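Acidic lectin (Psophocarpus tetragonolobus, PDB 1F9K) binds galactose-type sugars as a calcium- and manganese-containing legume lectin of H-antigenic specificity, and so probably agglutinates cells that carry them. Local coordinates at residues I165-V177 / V186-E198. The protein carries 3 engineered substitutions. Residues are numbered along the deposited sequence; the frame is centred on the assembly and turned at random.
Sequences IKYDSPTKILNVV and VYTLSNIVDLKQE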
ATOM      1  N   ILE A 165      -3.538   0.822   7.669  1.00 38.60           N
ATOM      2  CA  ILE A 165      -4.425  -0.299   7.451  1.00 38.60           C
ATOM      3  C   ILE A 165      -5.737   0.277   6.967  1.00 38.60           C
ATOM      4  O   ILE A 165      -6.309   1.149   7.623  1.00 38.60           O
ATOM      5  CB  ILE A 165      -4.619  -1.105   8.731  1.00 17.02           C
ATOM      6  CG1 ILE A 165      -3.326  -1.865   9.026  1.00 17.02           C
ATOM      7  CG2 ILE A 165      -5.797  -2.081   8.582  1.00 17.02           C
ATOM      8  CD1 ILE A 165      -3.373  -2.665  10.319  1.00 17.02           C
ATOM      9  N   LYS A 166      -6.205  -0.201   5.815  1.00 41.34           N
ATOM     10  CA  LYS A 166      -7.441   0.309   5.228  1.00 41.34           C
ATOM     11  C   LYS A 166      -8.426  -0.786   4.802  1.00 41.34           C
ATOM     12  O   LYS A 166      -8.029  -1.781   4.202  1.00 41.34           O
ATOM     13  CB  LYS A 166      -7.067   1.192   4.036  1.00 39.61           C
ATOM     14  CG  LYS A 166      -8.183   2.016   3.423  1.00 50.35           C
ATOM     15  CD  LYS A 166      -7.590   3.018   2.422  1.00 50.35           C
ATOM     16  CE  LYS A 166      -8.670   3.763   1.654  1.00 50.35           C
ATOM     17  NZ  LYS A 166      -8.117   4.706   0.649  1.00 50.35           N
ATOM     18  N   TYR A 167      -9.707  -0.598   5.126  1.00 60.36           N
ATOM     19  CA  TYR A 167     -10.764  -1.552   4.763  1.00 60.36           C
ATOM     20  C   TYR A 167     -11.920  -0.848   4.049  1.00 60.36           C
ATOM     21  O   TYR A 167     -12.463   0.128   4.562  1.00 60.36           O
ATOM     22  CB  TYR A 167     -11.318  -2.255   6.005  1.00 50.73           C
ATOM     23  CG  TYR A 167     -12.382  -3.285   5.686  1.00 50.73           C
ATOM     24  CD1 TYR A 167     -12.091  -4.376   4.872  1.00 50.73           C
ATOM     25  CD2 TYR A 167     -13.674  -3.180   6.203  1.00 50.73           C
ATOM     26  CE1 TYR A 167     -13.058  -5.343   4.578  1.00 50.73           C
ATOM     27  CE2 TYR A 167     -14.651  -4.142   5.911  1.00 50.73           C
ATOM     28  CZ  TYR A 167     -14.331  -5.221   5.100  1.00 50.73           C
ATOM     29  OH  TYR A 167     -15.265  -6.193   4.810  1.00 50.73           O
ATOM     30  N   ASP A 168     -12.286  -1.333   2.865  1.00 51.79           N
ATOM     31  CA  ASP A 168     -13.391  -0.752   2.107  1.00 51.79           C
ATOM     32  C   ASP A 168     -14.575  -1.701   2.148  1.00 51.79           C
ATOM     33  O   ASP A 168     -14.544  -2.741   1.499  1.00 51.79           O
ATOM     34  CB  ASP A 168     -12.995  -0.527   0.652  1.00 56.25           C
ATOM     35  CG  ASP A 168     -11.866   0.453   0.508  1.00 56.25           C
ATOM     36  OD1 ASP A 168     -11.905   1.514   1.163  1.00 56.25           O
ATOM     37  OD2 ASP A 168     -10.936   0.175  -0.271  1.00 56.25           O
ATOM     38  N   SER A 169     -15.615  -1.356   2.904  1.00 44.14           N
ATOM     39  CA  SER A 169     -16.802  -2.211   2.999  1.00 44.14           C
ATOM     40  C   SER A 169     -17.329  -2.637   1.612  1.00 44.14           C
ATOM     41  O   SER A 169     -17.508  -3.832   1.344  1.00 44.14           O
ATOM     42  CB  SER A 169     -17.894  -1.490   3.777  1.00 76.00           C
ATOM     43  N   PRO A 170     -17.557  -1.665   0.703  1.00 47.26           N
ATOM     44  CA  PRO A 170     -18.058  -1.957  -0.645  1.00 47.26           C
ATOM     45  C   PRO A 170     -17.343  -3.064  -1.420  1.00 47.26           C
ATOM     46  O   PRO A 170     -17.982  -3.824  -2.128  1.00 47.26           O
ATOM     47  CB  PRO A 170     -17.949  -0.607  -1.352  1.00 64.79           C
ATOM     48  CG  PRO A 170     -16.815   0.058  -0.648  1.00 64.79           C
ATOM     49  CD  PRO A 170     -17.142  -0.253   0.792  1.00 64.79           C
ATOM     50  N   THR A 171     -16.023  -3.152  -1.301  1.00 49.60           N
ATOM     51  CA  THR A 171     -15.267  -4.174  -2.024  1.00 49.60           C
ATOM     52  C   THR A 171     -14.772  -5.314  -1.153  1.00 49.60           C
ATOM     53  O   THR A 171     -14.310  -6.328  -1.669  1.00 49.60           O
ATOM     54  CB  THR A 171     -14.026  -3.581  -2.730  1.00 52.96           C
ATOM     55  OG1 THR A 171     -13.323  -2.704  -1.834  1.00 52.96           O
ATOM     56  CG2 THR A 171     -14.433  -2.831  -3.971  1.00 52.96           C
ATOM     57  N   LYS A 172     -14.874  -5.144   0.161  1.00 34.28           N
ATOM     58  CA  LYS A 172     -14.415  -6.143   1.135  1.00 34.28           C
ATOM     59  C   LYS A 172     -12.893  -6.337   1.063  1.00 34.28           C
ATOM     60  O   LYS A 172     -12.375  -7.409   1.348  1.00 34.28           O
ATOM     61  CB  LYS A 172     -15.142  -7.478   0.928  1.00 34.03           C
ATOM     62  CG  LYS A 172     -16.649  -7.339   1.027  1.00 52.03           C
ATOM     63  CD  LYS A 172     -17.338  -8.599   1.550  1.00 52.03           C
ATOM     64  CE  LYS A 172     -17.358  -9.749   0.538  1.00 52.03           C
ATOM     65  NZ  LYS A 172     -18.135 -10.945   1.029  1.00 52.03           N
ATOM     66  N   ILE A 173     -12.187  -5.274   0.695  1.00 20.60           N
ATOM     67  CA  ILE A 173     -10.744  -5.300   0.580  1.00 20.60           C
ATOM     68  C   ILE A 173     -10.015  -4.733   1.787  1.00 20.60           C
ATOM     69  O   ILE A 173     -10.211  -3.567   2.150  1.00 20.60           O
ATOM     70  CB  ILE A 173     -10.280  -4.485  -0.621  1.00 42.18           C
ATOM     71  CG1 ILE A 173     -10.809  -5.111  -1.902  1.00 42.18           C
ATOM     72  CG2 ILE A 173      -8.771  -4.392  -0.635  1.00 42.18           C
ATOM     73  CD1 ILE A 173     -10.350  -4.390  -3.146  1.00 42.18           C
ATOM     74  N   LEU A 174      -9.165  -5.562   2.395  1.00 34.71           N
ATOM     75  CA  LEU A 174      -8.349  -5.145   3.527  1.00 34.71           C
ATOM     76  C   LEU A 174      -6.931  -5.027   3.005  1.00 34.71           C
ATOM     77  O   LEU A 174      -6.368  -5.999   2.518  1.00 34.71           O
ATOM     78  CB  LEU A 174      -8.365  -6.172   4.646  1.00 26.31           C
ATOM     79  CG  LEU A 174      -7.430  -5.692   5.761  1.00 26.31           C
ATOM     80  CD1 LEU A 174      -8.182  -4.790   6.768  1.00 26.31           C
ATOM     81  CD2 LEU A 174      -6.847  -6.905   6.439  1.00 26.31           C
ATOM     82  N   ASN A 175      -6.370  -3.830   3.099  1.00 38.46           N
ATOM     83  CA  ASN A 175      -5.022  -3.578   2.635  1.00 38.46           C
ATOM     84  C   ASN A 175      -4.170  -3.024   3.760  1.00 38.46           C
ATOM     85  O   ASN A 175      -4.601  -2.131   4.499  1.00 38.46           O
ATOM     86  CB  ASN A 175      -5.042  -2.583   1.477  1.00 21.27           C
ATOM     87  CG  ASN A 175      -3.642  -2.127   1.069  1.00 21.27           C
ATOM     88  OD1 ASN A 175      -2.797  -2.923   0.676  1.00 21.27           O
ATOM     89  ND2 ASN A 175      -3.399  -0.835   1.167  1.00 21.27           N
ATOM     90  N   VAL A 176      -2.958  -3.562   3.871  1.00 23.60           N
ATOM     91  CA  VAL A 176      -1.996  -3.155   4.883  1.00 23.60           C
ATOM     92  C   VAL A 176      -0.731  -2.605   4.235  1.00 23.60           C
ATOM     93  O   VAL A 176      -0.139  -3.251   3.363  1.00 23.60           O
ATOM     94  CB  VAL A 176      -1.596  -4.346   5.758  1.00  3.81           C
ATOM     95  CG1 VAL A 176      -0.422  -3.993   6.615  1.00  3.81           C
ATOM     96  CG2 VAL A 176      -2.750  -4.738   6.635  1.00  3.81           C
ATOM     97  N   VAL A 177      -0.313  -1.414   4.647  1.00 26.09           N
ATOM     98  CA  VAL A 177       0.904  -0.858   4.091  1.00 26.09           C
ATOM     99  C   VAL A 177       1.889  -0.499   5.184  1.00 26.09           C
ATOM    100  O   VAL A 177       1.543   0.167   6.164  1.00 26.09           O
ATOM    101  CB  VAL A 177       0.640   0.373   3.236  1.00 23.58           C
ATOM    102  CG1 VAL A 177       1.961   0.872   2.642  1.00 23.58           C
ATOM    103  CG2 VAL A 177      -0.327   0.020   2.125  1.00 23.58           C
ATOM    104  N   VAL A 186       8.904   0.190   0.973  1.00 29.16           N
ATOM    105  CA  VAL A 186       7.459   0.038   1.091  1.00 29.16           C
ATOM    106  C   VAL A 186       6.998  -1.399   0.915  1.00 29.16           C
ATOM    107  O   VAL A 186       7.337  -2.065  -0.061  1.00 29.16           O
ATOM    108  CB  VAL A 186       6.698   0.925   0.069  1.00 17.52           C
ATOM    109  CG1 VAL A 186       5.438   1.467   0.722  1.00 17.52           C
ATOM    110  CG2 VAL A 186       7.581   2.065  -0.420  1.00 17.52           C
ATOM    111  N   TYR A 187       6.214  -1.857   1.881  1.00 19.65           N
ATOM    112  CA  TYR A 187       5.671  -3.203   1.881  1.00 19.65           C
ATOM    113  C   TYR A 187       4.149  -3.113   1.852  1.00 19.65           C
ATOM    114  O   TYR A 187       3.544  -2.486   2.723  1.00 19.65           O
ATOM    115  CB  TYR A 187       6.126  -3.938   3.138  1.00 20.11           C
ATOM    116  CG  TYR A 187       7.631  -4.047   3.242  1.00 20.11           C
ATOM    117  CD1 TYR A 187       8.344  -4.990   2.504  1.00 20.11           C
ATOM    118  CD2 TYR A 187       8.349  -3.173   4.049  1.00 20.11           C
ATOM    119  CE1 TYR A 187       9.744  -5.048   2.576  1.00 20.11           C
ATOM    120  CE2 TYR A 187       9.746  -3.222   4.121  1.00 20.11           C
ATOM    121  CZ  TYR A 187      10.437  -4.152   3.387  1.00 20.11           C
ATOM    122  OH  TYR A 187      11.815  -4.158   3.450  1.00 20.11           O
ATOM    123  N   THR A 188       3.531  -3.726   0.844  1.00 21.61           N
ATOM    124  CA  THR A 188       2.078  -3.699   0.745  1.00 21.61           C
ATOM    125  C   THR A 188       1.487  -5.106   0.582  1.00 21.61           C
ATOM    126  O   THR A 188       1.953  -5.898  -0.227  1.00 21.61           O
ATOM    127  CB  THR A 188       1.628  -2.795  -0.406  1.00 17.06           C
ATOM    128  OG1 THR A 188       0.218  -2.595  -0.304  1.00 17.06           O
ATOM    129  CG2 THR A 188       1.960  -3.426  -1.755  1.00 17.06           C
ATOM    130  N   LEU A 189       0.462  -5.397   1.376  1.00 34.73           N
ATOM    131  CA  LEU A 189      -0.195  -6.700   1.384  1.00 34.73           C
ATOM    132  C   LEU A 189      -1.709  -6.551   1.548  1.00 34.73           C
ATOM    133  O   LEU A 189      -2.167  -5.852   2.449  1.00 34.73           O
ATOM    134  CB  LEU A 189       0.350  -7.526   2.543  1.00 18.61           C
ATOM    135  CG  LEU A 189      -0.305  -8.874   2.805  1.00 18.61           C
ATOM    136  CD1 LEU A 189       0.117  -9.871   1.741  1.00 18.61           C
ATOM    137  CD2 LEU A 189       0.120  -9.364   4.161  1.00 18.61           C
ATOM    138  N   SER A 190      -2.483  -7.228   0.702  1.00 33.99           N
ATOM    139  CA  SER A 190      -3.945  -7.136   0.760  1.00 33.99           C
ATOM    140  C   SER A 190      -4.659  -8.472   0.567  1.00 33.99           C
ATOM    141  O   SER A 190      -4.176  -9.371  -0.132  1.00 33.99           O
ATOM    142  CB  SER A 190      -4.464  -6.172  -0.317  1.00 10.29           C
ATOM    143  OG  SER A 190      -3.553  -5.111  -0.530  1.00 28.29           O
ATOM    144  N   ASN A 191      -5.831  -8.589   1.175  1.00 33.73           N
ATOM    145  CA  ASN A 191      -6.625  -9.797   1.037  1.00 33.73           C
ATOM    146  C   ASN A 191      -8.093  -9.453   1.182  1.00 33.73           C
ATOM    147  O   ASN A 191      -8.438  -8.304   1.439  1.00 33.73           O
ATOM    148  CB  ASN A 191      -6.255 -10.820   2.097  1.00 33.55           C
ATOM    149  CG  ASN A 191      -6.812 -12.188   1.785  1.00 33.55           C
ATOM    150  OD1 ASN A 191      -6.820 -13.087   2.630  1.00 33.55           O
ATOM    151  ND2 ASN A 191      -7.273 -12.362   0.546  1.00 33.55           N
ATOM    152  N   ILE A 192      -8.956 -10.448   1.015  1.00 42.76           N
ATOM    153  CA  ILE A 192     -10.390 -10.227   1.143  1.00 42.76           C
ATOM    154  C   ILE A 192     -10.921 -10.685   2.493  1.00 42.76           C
ATOM    155  O   ILE A 192     -10.681 -11.812   2.919  1.00 42.76           O
ATOM    156  CB  ILE A 192     -11.184 -10.927   0.018  1.00 30.89           C
ATOM    157  CG1 ILE A 192     -11.149 -10.064  -1.249  1.00 30.89           C
ATOM    158  CG2 ILE A 192     -12.614 -11.170   0.465  1.00 30.89           C
ATOM    159  CD1 ILE A 192     -11.994 -10.600  -2.358  1.00 30.89           C
ATOM    160  N   VAL A 193     -11.655  -9.792   3.151  1.00 32.02           N
ATOM    161  CA  VAL A 193     -12.217 -10.060   4.457  1.00 32.02           C
ATOM    162  C   VAL A 193     -13.638  -9.518   4.536  1.00 32.02           C
ATOM    163  O   VAL A 193     -13.917  -8.376   4.149  1.00 32.02           O
ATOM    164  CB  VAL A 193     -11.385  -9.383   5.565  1.00 51.93           C
ATOM    165  CG1 VAL A 193     -11.882  -9.824   6.907  1.00 51.93           C
ATOM    166  CG2 VAL A 193      -9.921  -9.725   5.420  1.00 51.93           C
ATOM    167  N   ASP A 194     -14.529 -10.352   5.054  1.00 48.14           N
ATOM    168  CA  ASP A 194     -15.929  -9.997   5.218  1.00 48.14           C
ATOM    169  C   ASP A 194     -16.161  -9.824   6.719  1.00 48.14           C
ATOM    170  O   ASP A 194     -16.400 -10.808   7.438  1.00 48.14           O
ATOM    171  CB  ASP A 194     -16.794 -11.130   4.666  1.00 59.85           C
ATOM    172  CG  ASP A 194     -18.257 -10.757   4.562  1.00 59.85           C
ATOM    173  OD1 ASP A 194     -18.648  -9.707   5.117  1.00 59.85           O
ATOM    174  OD2 ASP A 194     -19.017 -11.519   3.927  1.00 59.85           O
ATOM    175  N   LEU A 195     -16.090  -8.580   7.193  1.00 35.83           N
ATOM    176  CA  LEU A 195     -16.254  -8.298   8.627  1.00 35.83           C
ATOM    177  C   LEU A 195     -17.537  -8.822   9.252  1.00 35.83           C
ATOM    178  O   LEU A 195     -17.532  -9.296  10.385  1.00 35.83           O
ATOM    179  CB  LEU A 195     -16.134  -6.795   8.904  1.00 23.08           C
ATOM    180  CG  LEU A 195     -14.705  -6.241   8.807  1.00 23.08           C
ATOM    181  CD1 LEU A 195     -14.707  -4.759   9.134  1.00 23.08           C
ATOM    182  CD2 LEU A 195     -13.787  -7.011   9.754  1.00 23.08           C
ATOM    183  N   LYS A 196     -18.635  -8.743   8.512  1.00 30.93           N
ATOM    184  CA  LYS A 196     -19.912  -9.225   9.017  1.00 30.93           C
ATOM    185  C   LYS A 196     -19.824 -10.714   9.324  1.00 30.93           C
ATOM    186  O   LYS A 196     -20.252 -11.171  10.378  1.00 30.93           O
ATOM    187  CB  LYS A 196     -21.013  -8.964   7.993  1.00 57.48           C
ATOM    188  N   GLN A 197     -19.254 -11.466   8.394  1.00 57.51           N
ATOM    189  CA  GLN A 197     -19.134 -12.905   8.547  1.00 57.51           C
ATOM    190  C   GLN A 197     -18.185 -13.328   9.665  1.00 57.51           C
ATOM    191  O   GLN A 197     -18.492 -14.241  10.430  1.00 57.51           O
ATOM    192  CB  GLN A 197     -18.697 -13.510   7.232  1.00 18.43           C
ATOM    193  N   GLU A 198     -17.044 -12.651   9.768  1.00 71.33           N
ATOM    194  CA  GLU A 198     -16.042 -12.983  10.777  1.00 71.33           C
ATOM    195  C   GLU A 198     -16.427 -12.538  12.189  1.00 71.33           C
ATOM    196  O   GLU A 198     -15.888 -13.023  13.187  1.00 71.33           O
ATOM    197  CB  GLU A 198     -14.705 -12.368  10.375  1.00 48.41           C
ATOM    198  CG  GLU A 198     -14.224 -12.822   9.021  1.00 48.41           C
ATOM    199  CD  GLU A 198     -14.159 -14.338   8.914  1.00 48.41           C
ATOM    200  OE1 GLU A 198     -13.619 -14.973   9.849  1.00 48.41           O
ATOM    201  OE2 GLU A 198     -14.639 -14.897   7.899  1.00 48.41           O
TER
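Strands 173-177 and 186-192 run antiparallel, their axes 4.7 Å apart, with Leu174 opposite Asn191 and Val176 opposite Leu189 as hydrogen-bonded pairs; each pair closes two backbone bonds, among them Val176 N to Leu189 O at 2.8 Å. Beyond the last pair, Val193 N still reaches Lys172 O (3.1 Å), carrying the pairing into the G1 bulge that Lys172, at positive phi (64°), and Ile173 form against Asp168.

Side chains alternate between the two faces. On one, Ser190 OG donates to Asn175 OD1 at 2.6 Å, with a C=O...O angle of 120°, the usual bend at an amide oxygen, and some tilt from the carbonyl plane. A short hydroxyl suits this non-hydrogen-bonded pair, where the CA atoms stand close together. On the face with Val176 and Leu189, Leu174 CB packs on Val193 CG2 at 4.0 Å, both near Phe120 of the opposing sheet, a buried setting that suits apolar residues.

Past the end of strand 186-192, Tyr167 of strand 161-168 continues the contact. With CG anti to the backbone N (chi1 -178°), its ring is long enough to bring OH to Val193 O (2.6 Å), which lies at the ring edge; Leu195 N gives OH a weak second bond. Leu195 packs CD1 obliquely against the ring. Lys172, bent at chi3, brings NZ to OD2 of Asp194, the N-cap residue of helix 195-198 (3.1 Å), in a salt bridge whose hydrogen bond is weak.

Lys166 NZ of the second subunit hydrogen-bonds Thr188 O. This hairpin belongs to the back sheet of the legume-lectin jelly roll: Leu174 and Val176 pack on metal-site strand 120-125 and on strand 137-142, while Asn175 and Thr188 meet the second subunit.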